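Local coordinates for epidermin modifying enzyme EPID (Staphylococcus epidermidis, PDB 1G63), which catalyses the FMN-dependent oxidative decarboxylation of the C-terminal cysteine residue of the epidermin precursor peptide, leaving a carbon-carbon double bond, at residues L6-T10 / L99-C103; Y21-L25 / M162-V168; S37-K41 / Y57-K61. All coordinates share one frame; numbering follows the deposited sequence.

Contact 1 of 3, residues L6-T10 / L99-C103. With FMN (flavin mononucleotide), chain N; FMN (flavin mononucleotide), chain M.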
loop_
_atom_site.group_PDB
_atom_site.type_symbol
_atom_site.label_atom_id
_atom_site.label_comp_id
_atom_site.label_asym_id
_atom_site.label_seq_id
_atom_site.Cartn_x
_atom_site.Cartn_y
_atom_site.Cartn_z
ATOM N N LEU B 6 -29.754 22.725 -1.236
ATOM C CA LEU B 6 -28.727 21.756 -0.875
ATOM C C LEU B 6 -29.313 20.587 -0.097
ATOM O O LEU B 6 -30.083 20.783 0.844
ATOM C CB LEU B 6 -27.637 22.417 -0.028
ATOM C CG LEU B 6 -26.611 21.481 0.626
ATOM C CD1 LEU B 6 -25.897 20.656 -0.437
ATOM C CD2 LEU B 6 -25.611 22.292 1.433
ATOM N N ILE B 7 -28.964 19.372 -0.508
ATOM C CA ILE B 7 -29.432 18.182 0.186
ATOM C C ILE B 7 -28.270 17.627 0.996
ATOM O O ILE B 7 -27.188 17.387 0.463
ATOM C CB ILE B 7 -29.885 17.063 -0.776
ATOM C CG1 ILE B 7 -31.159 17.470 -1.510
ATOM C CG2 ILE B 7 -30.116 15.759 0.013
ATOM C CD1 ILE B 7 -31.620 16.435 -2.524
ATOM N N CYS B 8 -28.493 17.446 2.290
ATOM C CA CYS B 8 -27.484 16.864 3.164
ATOM C C CYS B 8 -28.002 15.462 3.468
ATOM O O CYS B 8 -28.948 15.302 4.236
ATOM C CB CYS B 8 -27.342 17.686 4.453
ATOM S SG CYS B 8 -26.499 19.288 4.203
ATOM N N ALA B 9 -27.402 14.459 2.833
ATOM C CA ALA B 9 -27.813 13.067 3.010
ATOM C C ALA B 9 -26.979 12.332 4.058
ATOM O O ALA B 9 -25.752 12.428 4.081
ATOM C CB ALA B 9 -27.744 12.332 1.676
ATOM N N THR B 10 -27.662 11.584 4.915
ATOM C CA THR B 10 -27.008 10.834 5.976
ATOM C C THR B 10 -27.190 9.328 5.805
ATOM O O THR B 10 -27.975 8.870 4.957
ATOM C CB THR B 10 -27.531 11.275 7.366
ATOM O OG1 THR B 10 -28.912 10.915 7.512
ATOM C CG2 THR B 10 -27.381 12.783 7.524
ATOM N N LEU B 99 -20.907 17.946 6.510
ATOM C CA LEU B 99 -22.366 18.031 6.496
ATOM C C LEU B 99 -22.895 18.675 7.770
ATOM O O LEU B 99 -23.672 19.628 7.757
ATOM C CB LEU B 99 -22.977 16.636 6.350
ATOM C CG LEU B 99 -24.508 16.523 6.347
ATOM C CD1 LEU B 99 -24.928 15.261 5.595
ATOM C CD2 LEU B 99 -25.052 16.500 7.779
ATOM N N THR B 100 -22.442 18.135 8.878
ATOM C CA THR B 100 -22.860 18.585 10.174
ATOM C C THR B 100 -22.360 20.022 10.479
ATOM O O THR B 100 -23.017 20.785 11.194
ATOM C CB THR B 100 -22.405 17.513 11.182
ATOM O OG1 THR B 100 -23.354 17.416 12.234
ATOM C CG2 THR B 100 -21.054 17.809 11.717
ATOM N N THR B 101 -21.219 20.406 9.906
ATOM C CA THR B 101 -20.700 21.767 10.096
ATOM C C THR B 101 -21.550 22.744 9.269
ATOM O O THR B 101 -21.775 23.891 9.664
ATOM C CB THR B 101 -19.222 21.889 9.643
ATOM O OG1 THR B 101 -18.390 21.135 10.524
ATOM C CG2 THR B 101 -18.770 23.341 9.653
ATOM N N VAL B 102 -22.006 22.283 8.109
ATOM C CA VAL B 102 -22.855 23.093 7.246
ATOM C C VAL B 102 -24.204 23.324 7.933
ATOM O O VAL B 102 -24.764 24.422 7.864
ATOM C CB VAL B 102 -23.071 22.399 5.869
ATOM C CG1 VAL B 102 -24.316 22.952 5.164
ATOM C CG2 VAL B 102 -21.835 22.613 4.998
ATOM N N CYS B 103 -24.712 22.293 8.604
ATOM C CA CYS B 103 -25.986 22.394 9.300
ATOM C C CYS B 103 -25.940 23.340 10.492
ATOM O O CYS B 103 -26.939 23.973 10.804
ATOM C CB CYS B 103 -26.475 21.008 9.739
ATOM S SG CYS B 103 -27.000 19.961 8.362
HETATM N N1 FMN N . -29.899 5.215 11.118
HETATM C C2 FMN N . -30.994 6.029 10.989
HETATM O O2 FMN N . -31.173 7.014 11.646
HETATM N N3 FMN N . -31.994 5.692 10.017
HETATM C C4 FMN N . -31.956 4.616 9.199
HETATM O O4 FMN N . -32.888 4.395 8.410
HETATM C C4A FMN N . -30.798 3.726 9.357
HETATM N N5 FMN N . -30.641 2.668 8.571
HETATM C C5A FMN N . -29.474 1.959 8.619
HETATM C C6 FMN N . -29.250 0.857 7.683
HETATM C C7 FMN N . -28.172 0.023 7.762
HETATM C C7M FMN N . -27.967 -1.116 6.752
HETATM C C8 FMN N . -27.061 0.378 8.668
HETATM C C8M FMN N . -25.785 -0.428 8.701
HETATM C C9 FMN N . -27.270 1.404 9.584
HETATM C C9A FMN N . -28.427 2.208 9.600
HETATM N N10 FMN N . -28.678 3.287 10.503
HETATM C C10 FMN N . -29.774 4.127 10.359
HETATM C "C1'" FMN N . -27.665 3.633 11.513
HETATM C "C2'" FMN N . -26.764 4.769 10.969
HETATM O "O2'" FMN N . -26.104 4.468 9.739
HETATM C "C3'" FMN N . -25.707 5.138 12.007
HETATM O "O3'" FMN N . -26.368 5.648 13.211
HETATM C "C4'" FMN N . -24.667 6.155 11.558
HETATM O "O4'" FMN N . -23.609 6.287 12.540
HETATM C "C5'" FMN N . -25.228 7.530 11.230
HETATM O "O5'" FMN N . -24.194 8.384 10.697
HETATM P P FMN N . -24.492 9.755 9.956
HETATM O O1P FMN N . -25.288 10.601 10.900
HETATM O O2P FMN N . -25.190 9.444 8.687
HETATM O O3P FMN N . -23.068 10.357 9.681
HETATM N N1 FMN M . -14.597 25.906 12.542
HETATM C C2 FMN M . -14.542 26.810 13.575
HETATM O O2 FMN M . -15.113 26.680 14.619
HETATM N N3 FMN M . -13.763 27.987 13.405
HETATM C C4 FMN M . -13.059 28.311 12.298
HETATM O O4 FMN M . -12.441 29.381 12.251
HETATM C C4A FMN M . -13.138 27.364 11.177
HETATM N N5 FMN M . -12.449 27.565 10.061
HETATM C C5A FMN M . -12.411 26.590 9.115
HETATM C C6 FMN M . -11.572 26.759 7.930
HETATM C C7 FMN M . -11.586 25.885 6.872
HETATM C C7M FMN M . -10.673 26.092 5.649
HETATM C C8 FMN M . -12.290 24.595 7.022
HETATM C C8M FMN M . -12.224 23.538 5.952
HETATM C C9 FMN M . -13.118 24.433 8.132
HETATM C C9A FMN M . -13.209 25.374 9.181
HETATM N N10 FMN M . -14.017 25.237 10.345
HETATM C C10 FMN M . -13.941 26.137 11.400
HETATM C "C1'" FMN M . -14.839 24.022 10.525
HETATM C "C2'" FMN M . -14.059 22.991 11.375
HETATM O "O2'" FMN M . -12.791 22.608 10.825
HETATM C "C3'" FMN M . -14.896 21.729 11.563
HETATM O "O3'" FMN M . -16.118 22.065 12.274
HETATM C "C4'" FMN M . -14.215 20.580 12.293
HETATM O "O4'" FMN M . -15.031 19.388 12.239
HETATM C "C5'" FMN M . -13.848 20.878 13.738
HETATM O "O5'" FMN M . -13.104 19.786 14.305
HETATM P P FMN M . -12.278 19.888 15.643
HETATM O O1P FMN M . -13.222 20.330 16.689
HETATM O O2P FMN M . -11.129 20.826 15.443
HETATM O O3P FMN M . -11.750 18.425 15.890
#

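Contact 2 of 3, residues Y21-L25 / M162-V168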
loop_
_atom_site.group_PDB
_atom_site.type_symbol
_atom_site.label_atom_id
_atom_site.label_comp_id
_atom_site.label_asym_id
_atom_site.label_seq_id
_atom_site.Cartn_x
_atom_site.Cartn_y
_atom_site.Cartn_z
ATOM N N TYR B 21 -35.180 11.855 -5.575
ATOM C CA TYR B 21 -35.549 13.174 -5.094
ATOM C C TYR B 21 -34.855 14.256 -5.905
ATOM O O TYR B 21 -35.452 15.286 -6.216
ATOM C CB TYR B 21 -35.180 13.340 -3.617
ATOM C CG TYR B 21 -36.059 12.576 -2.660
ATOM C CD1 TYR B 21 -35.825 11.233 -2.382
ATOM C CD2 TYR B 21 -37.139 13.198 -2.040
ATOM C CE1 TYR B 21 -36.646 10.527 -1.504
ATOM C CE2 TYR B 21 -37.969 12.501 -1.163
ATOM C CZ TYR B 21 -37.715 11.166 -0.900
ATOM O OH TYR B 21 -38.529 10.477 -0.029
ATOM N N ILE B 22 -33.594 14.015 -6.248
ATOM C CA ILE B 22 -32.807 14.984 -6.996
ATOM C C ILE B 22 -33.446 15.390 -8.313
ATOM O O ILE B 22 -33.742 16.567 -8.534
ATOM C CB ILE B 22 -31.396 14.443 -7.267
ATOM C CG1 ILE B 22 -30.689 14.189 -5.936
ATOM C CG2 ILE B 22 -30.612 15.433 -8.112
ATOM C CD1 ILE B 22 -29.333 13.517 -6.070
ATOM N N VAL B 23 -33.658 14.415 -9.187
ATOM C CA VAL B 23 -34.250 14.694 -10.488
ATOM C C VAL B 23 -35.605 15.396 -10.351
ATOM O O VAL B 23 -35.945 16.282 -11.137
ATOM C CB VAL B 23 -34.409 13.391 -11.307
ATOM C CG1 VAL B 23 -35.145 12.348 -10.484
ATOM C CG2 VAL B 23 -35.144 13.680 -12.615
ATOM N N GLU B 24 -36.365 15.001 -9.336
ATOM C CA GLU B 24 -37.677 15.584 -9.086
ATOM C C GLU B 24 -37.555 17.049 -8.652
ATOM O O GLU B 24 -38.234 17.925 -9.186
ATOM C CB GLU B 24 -38.393 14.781 -8.000
ATOM C CG GLU B 24 -39.886 15.025 -7.944
ATOM C CD GLU B 24 -40.644 14.249 -9.000
ATOM O OE1 GLU B 24 -41.852 14.511 -9.175
ATOM O OE2 GLU B 24 -40.034 13.372 -9.645
ATOM N N LEU B 25 -36.680 17.302 -7.682
ATOM C CA LEU B 25 -36.458 18.645 -7.159
ATOM C C LEU B 25 -35.781 19.580 -8.158
ATOM O O LEU B 25 -35.904 20.798 -8.048
ATOM C CB LEU B 25 -35.622 18.576 -5.880
ATOM C CG LEU B 25 -36.282 17.897 -4.679
ATOM C CD1 LEU B 25 -35.271 17.711 -3.561
ATOM C CD2 LEU B 25 -37.455 18.738 -4.207
ATOM N N MET B 162 -40.635 7.209 3.836
ATOM C CA MET B 162 -40.021 8.360 3.195
ATOM C C MET B 162 -41.085 9.357 2.714
ATOM O O MET B 162 -42.175 8.972 2.280
ATOM C CB MET B 162 -39.140 7.897 2.022
ATOM C CG MET B 162 -37.802 7.257 2.442
ATOM S SD MET B 162 -36.493 8.436 2.947
ATOM C CE MET B 162 -37.063 8.874 4.444
ATOM N N PRO B 163 -40.774 10.660 2.790
ATOM C CA PRO B 163 -41.695 11.718 2.366
ATOM C C PRO B 163 -41.908 11.745 0.849
ATOM O O PRO B 163 -40.959 11.595 0.080
ATOM C CB PRO B 163 -41.003 13.001 2.834
ATOM C CG PRO B 163 -39.951 12.545 3.810
ATOM C CD PRO B 163 -39.501 11.237 3.248
ATOM N N ASN B 164 -43.152 11.942 0.428
ATOM C CA ASN B 164 -43.482 12.053 -0.989
ATOM C C ASN B 164 -42.857 13.391 -1.425
ATOM O O ASN B 164 -42.687 14.288 -0.600
ATOM C CB ASN B 164 -45.011 12.060 -1.144
ATOM C CG ASN B 164 -45.466 12.397 -2.555
ATOM O OD1 ASN B 164 -45.466 13.567 -2.962
ATOM N ND2 ASN B 164 -45.857 11.372 -3.314
ATOM N N ILE B 165 -42.499 13.535 -2.698
ATOM C CA ILE B 165 -41.874 14.777 -3.158
ATOM C C ILE B 165 -42.790 15.993 -2.982
ATOM O O ILE B 165 -42.325 17.126 -2.851
ATOM C CB ILE B 165 -41.408 14.649 -4.632
ATOM C CG1 ILE B 165 -40.172 15.524 -4.862
ATOM C CG2 ILE B 165 -42.523 15.015 -5.581
ATOM C CD1 ILE B 165 -40.415 17.008 -4.827
ATOM N N GLU B 166 -44.094 15.746 -2.963
ATOM C CA GLU B 166 -45.081 16.802 -2.766
ATOM C C GLU B 166 -44.994 17.229 -1.294
ATOM O O GLU B 166 -45.182 18.398 -0.953
ATOM C CB GLU B 166 -46.478 16.265 -3.083
ATOM C CG GLU B 166 -47.620 17.164 -2.646
ATOM C CD GLU B 166 -48.850 16.371 -2.198
ATOM O OE1 GLU B 166 -49.828 17.002 -1.733
ATOM O OE2 GLU B 166 -48.841 15.119 -2.308
ATOM N N ASN B 167 -44.705 16.260 -0.430
ATOM C CA ASN B 167 -44.568 16.502 1.000
ATOM C C ASN B 167 -43.377 17.421 1.322
ATOM O O ASN B 167 -43.524 18.380 2.081
ATOM C CB ASN B 167 -44.404 15.173 1.752
ATOM C CG ASN B 167 -45.699 14.359 1.822
ATOM O OD1 ASN B 167 -45.678 13.168 2.168
ATOM N ND2 ASN B 167 -46.826 14.994 1.512
ATOM N N VAL B 168 -42.204 17.149 0.752
ATOM C CA VAL B 168 -41.057 18.001 1.056
ATOM C C VAL B 168 -41.192 19.369 0.388
ATOM O O VAL B 168 -40.653 20.358 0.876
ATOM C CB VAL B 168 -39.682 17.330 0.683
ATOM C CG1 VAL B 168 -39.775 15.834 0.849
ATOM C CG2 VAL B 168 -39.254 17.691 -0.699
#

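Contact 3 of 3, residues S37-K41 / Y57-K61. With FMN (flavin mononucleotide), chain N.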
loop_
_atom_site.group_PDB
_atom_site.type_symbol
_atom_site.label_atom_id
_atom_site.label_comp_id
_atom_site.label_asym_id
_atom_site.label_seq_id
_atom_site.Cartn_x
_atom_site.Cartn_y
_atom_site.Cartn_z
ATOM N N SER B 37 -22.772 12.403 4.366
ATOM C CA SER B 37 -22.086 12.174 5.624
ATOM C C SER B 37 -21.102 11.035 5.323
ATOM O O SER B 37 -21.359 10.190 4.469
ATOM C CB SER B 37 -23.074 11.737 6.705
ATOM O OG SER B 37 -23.523 10.409 6.501
ATOM N N PRO B 38 -19.953 11.008 6.004
ATOM C CA PRO B 38 -18.968 9.942 5.767
ATOM C C PRO B 38 -19.570 8.536 5.747
ATOM O O PRO B 38 -19.266 7.731 4.865
ATOM C CB PRO B 38 -17.981 10.127 6.916
ATOM C CG PRO B 38 -17.992 11.617 7.099
ATOM C CD PRO B 38 -19.465 11.963 7.017
ATOM N N SER B 39 -20.436 8.245 6.710
ATOM C CA SER B 39 -21.049 6.925 6.796
ATOM C C SER B 39 -21.988 6.562 5.654
ATOM O O SER B 39 -22.144 5.383 5.326
ATOM C CB SER B 39 -21.803 6.770 8.114
ATOM O OG SER B 39 -20.916 6.818 9.204
ATOM N N SER B 40 -22.621 7.554 5.049
ATOM C CA SER B 40 -23.547 7.254 3.970
ATOM C C SER B 40 -22.816 6.684 2.751
ATOM O O SER B 40 -23.416 6.060 1.884
ATOM C CB SER B 40 -24.363 8.506 3.605
ATOM O OG SER B 40 -23.524 9.590 3.275
ATOM N N LYS B 41 -21.504 6.872 2.707
ATOM C CA LYS B 41 -20.702 6.370 1.594
ATOM C C LYS B 41 -20.569 4.847 1.611
ATOM O O LYS B 41 -20.057 4.250 0.666
ATOM C CB LYS B 41 -19.333 7.049 1.605
ATOM C CG LYS B 41 -19.464 8.571 1.490
ATOM C CD LYS B 41 -18.157 9.318 1.707
ATOM C CE LYS B 41 -18.392 10.838 1.661
ATOM N NZ LYS B 41 -17.170 11.630 1.977
ATOM N N TYR B 57 -20.543 18.153 -3.147
ATOM C CA TYR B 57 -19.504 18.612 -2.239
ATOM C C TYR B 57 -18.882 17.394 -1.564
ATOM O O TYR B 57 -19.540 16.695 -0.795
ATOM C CB TYR B 57 -20.088 19.567 -1.200
ATOM C CG TYR B 57 -20.690 20.812 -1.809
ATOM C CD1 TYR B 57 -22.070 21.010 -1.815
ATOM C CD2 TYR B 57 -19.882 21.781 -2.397
ATOM C CE1 TYR B 57 -22.629 22.139 -2.391
ATOM C CE2 TYR B 57 -20.428 22.914 -2.979
ATOM C CZ TYR B 57 -21.803 23.092 -2.972
ATOM O OH TYR B 57 -22.349 24.225 -3.534
ATOM N N ASP B 58 -17.615 17.138 -1.872
ATOM C CA ASP B 58 -16.889 15.989 -1.336
ATOM C C ASP B 58 -15.726 16.446 -0.455
ATOM O O ASP B 58 -14.727 16.958 -0.955
ATOM C CB ASP B 58 -16.373 15.142 -2.505
ATOM C CG ASP B 58 -15.709 13.851 -2.061
ATOM O OD1 ASP B 58 -15.322 13.067 -2.952
ATOM O OD2 ASP B 58 -15.569 13.612 -0.841
ATOM N N GLU B 59 -15.859 16.254 0.855
ATOM C CA GLU B 59 -14.817 16.672 1.795
ATOM C C GLU B 59 -13.540 15.812 1.749
ATOM O O GLU B 59 -12.507 16.202 2.298
ATOM C CB GLU B 59 -15.376 16.697 3.221
ATOM C CG GLU B 59 -15.758 15.341 3.767
ATOM C CD GLU B 59 -16.513 15.433 5.074
ATOM O OE1 GLU B 59 -15.962 15.958 6.063
ATOM O OE2 GLU B 59 -17.672 14.978 5.112
ATOM N N ILE B 60 -13.605 14.646 1.109
ATOM C CA ILE B 60 -12.428 13.798 1.005
ATOM C C ILE B 60 -11.596 14.303 -0.159
ATOM O O ILE B 60 -10.375 14.425 -0.058
ATOM C CB ILE B 60 -12.798 12.328 0.756
ATOM C CG1 ILE B 60 -13.444 11.738 2.008
ATOM C CG2 ILE B 60 -11.555 11.539 0.391
ATOM C CD1 ILE B 60 -13.954 10.330 1.815
ATOM N N LYS B 61 -12.269 14.607 -1.264
ATOM C CA LYS B 61 -11.602 15.119 -2.449
ATOM C C LYS B 61 -11.026 16.494 -2.134
ATOM O O LYS B 61 -9.956 16.865 -2.619
ATOM C CB LYS B 61 -12.596 15.220 -3.606
ATOM C CG LYS B 61 -12.023 15.827 -4.879
ATOM C CD LYS B 61 -13.096 15.944 -5.955
ATOM C CE LYS B 61 -12.562 16.599 -7.217
ATOM N NZ LYS B 61 -13.607 16.663 -8.286
HETATM N N1 FMN N . -29.899 5.215 11.118
HETATM C C2 FMN N . -30.994 6.029 10.989
HETATM O O2 FMN N . -31.173 7.014 11.646
HETATM N N3 FMN N . -31.994 5.692 10.017
HETATM C C4 FMN N . -31.956 4.616 9.199
HETATM O O4 FMN N . -32.888 4.395 8.410
HETATM C C4A FMN N . -30.798 3.726 9.357
HETATM N N5 FMN N . -30.641 2.668 8.571
HETATM C C5A FMN N . -29.474 1.959 8.619
HETATM C C6 FMN N . -29.250 0.857 7.683
HETATM C C7 FMN N . -28.172 0.023 7.762
HETATM C C7M FMN N . -27.967 -1.116 6.752
HETATM C C8 FMN N . -27.061 0.378 8.668
HETATM C C8M FMN N . -25.785 -0.428 8.701
HETATM C C9 FMN N . -27.270 1.404 9.584
HETATM C C9A FMN N . -28.427 2.208 9.600
HETATM N N10 FMN N . -28.678 3.287 10.503
HETATM C C10 FMN N . -29.774 4.127 10.359
HETATM C "C1'" FMN N . -27.665 3.633 11.513
HETATM C "C2'" FMN N . -26.764 4.769 10.969
HETATM O "O2'" FMN N . -26.104 4.468 9.739
HETATM C "C3'" FMN N . -25.707 5.138 12.007
HETATM O "O3'" FMN N . -26.368 5.648 13.211
HETATM C "C4'" FMN N . -24.667 6.155 11.558
HETATM O "O4'" FMN N . -23.609 6.287 12.540
HETATM C "C5'" FMN N . -25.228 7.530 11.230
HETATM O "O5'" FMN N . -24.194 8.384 10.697
HETATM P P FMN N . -24.492 9.755 9.956
HETATM O O1P FMN N . -25.288 10.601 10.900
HETATM O O2P FMN N . -25.190 9.444 8.687
HETATM O O3P FMN N . -23.068 10.357 9.681
HETATM O O HOH W 1 -18.164 14.627 2.079
#

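Contact 1 of 3, residues L6-T10 / L99-C103
Leu99 lies against the C-terminal end of strand 5-9, where its CG comes within 3.6 Å of Cys8 CB. Its side chain leaves the helix with CG anti to the backbone N (chi1 179°), which carries the branch across to the strand. CD1 then rests near the backbone of Ala9, 3.3 Å from Ala9 O, and meets Thr10 CG2 at 4.0 Å, the two side chains crossing at about a right angle. Cys8 points its CB toward the helix, and SG, set beside its own backbone N (chi1 -73°), lies 4.2 Å from Cys103 SG, a van der Waals approach of two thiols and no disulfide. Two residues back along the strand, Leu6 CD2 and Val102 CG1 meet tip to tip at 4.0 Å. The side chains meet mainly through apolar atoms, and the polar ends of the threonines are engaged elsewhere. Thr10 OG1 bonds to Pro81 O, while Thr101 OG1 accepts from O3' of one FMN (chain M) at 3.0 Å; the phosphate of another (chain N) lies beside Thr10. Strand and helix run at 130° to each other, with axes 9.5 Å apart. In this Rossmann-like fold, strand 5-9 lies between strands 32-36 and 76-82 of the parallel sheet, and helix 98-105 packs on the sheet beside helices 67-72 and 84-91.

Contact 2 of 3, residues Y21-L25 / M162-V168
Tyr21 reaches from helix 18-25 to the chain entering the C-terminal helix, where its hydroxyl donates a 2.7 Å hydrogen bond from OH to Pro163 O. The hydroxyl approaches at a C=O...O angle of 141°, tilted 16° from the carbonyl plane, and the acceptor lies at the ring edge, near the plane of the ring. With CG beside the backbone N (chi1 -73°), the ring is directed across the gap between the segments. OH also touches Met162 CB at 3.4 Å and Pro163 CD at 3.5 Å, so the phenol end is bordered by the two residues that precede the helix cap. Farther along the same ring edge, Val168 CG1 is 4.3 Å from Tyr21 CE2.

Ile165, in the first turn of helix 165-172, faces helix 18-25 directly. Its CD1 passes Leu25 CD2 at 3.5 Å, the two side chains sliding past each other in opposite directions, and its CG2 lies 3.7 Å from Glu24 OE1. Glu24 crosses this isoleucine at a slant, although the exact fit of their carbons is doubtful. Leu25 CD2 also meets Val168 CG2, at 4.1 Å and about a right angle, which extends the apolar patch into the next turn.

Asn164 sits at the N-cap of helix 165-172 and forms a capping box with Asn167, in which the bond from Asn164 N to Asn167 OD1 is weak. Pro163 and Val168 also lean on Phe113 of strand 110-114, and Pro163 and Asn167 touch Asp144 of strand 144-149; the contact therefore joins the first helix of the fold to the C-terminal helix beside the sheet.

Contact 3 of 3, residues S37-K41 / Y57-K61
The backbones stay apart here, with Pro38 CA and Glu59 CA the nearest pair at 8.8 Å, and each segment turns within itself: 39-41 forms the start of a 3-10 segment, while residues 58-60 make an Asx turn. Both belong to loops at strand ends of the Rossmann-like parallel sheet: segment 37-41 follows strand 32-36, and segment 57-61 lies at and beyond the end of the short strand 56-57.

Lys41 bridges the gap. Beyond CG its chain is fully extended, and CG stands beside the backbone N (chi1 -59°), which projects the ammonium group to the opposite loop. There NZ meets Ile60 CD1 tip to tip at 3.5 Å and forms a long salt bridge with Asp58 OD2, at 3.8 Å. That carboxylate oxygen is also the acceptor of the Asx turn, taking the N-H of Ile60 from well above the carboxylate plane; the arrangement places negative charge near the lysine while holding the turn. A weak, longer bond from Lys61 N reaches the same oxygen.

Glu59 approaches from the other loop with an extended chain, its OE2 resting against the ring of Pro38 at about a right angle between the side chains, while OE1 accepts from Leu98 N.

On the far side of segment 37-41, Ser37 OG donates to the FMN phosphate, 2.9 Å from O2P. Ser37 O in turn accepts from both the hydroxyl and the N-H of Ser40, the former in the carbonyl plane on a lone pair; this double acceptance ties the phosphate-binding serine into the turn.

A water links the two loops: it accepts from Lys41 NZ at 3.2 Å and from Glu59 N at 3.1 Å, and donates to Glu59 OE2.

How the contacts relate
Contacts 1 and 3 lie about 10 Å apart, centre to centre, and share one FMN (chain N), whose phosphate lies near Thr10 and Ser37. They are joined directly by a probable hydrogen bond, 3.0 Å between Ala9 O and Ser37 N, where neighbouring strands end. Through Thr101, contact 1 also borders an FMN held mainly by another subunit, so the site is shared between chains, and the Val102 side chain is about 4 Å from that of the active-site residue His67. Contact 2 is about 17 Å from contact 1 between centres, yet Ile7 CD1 packs on Leu25 CD1 at 4.0 Å. Contacts 2 and 3 do not touch; their nearest atoms are about 10 Å apart.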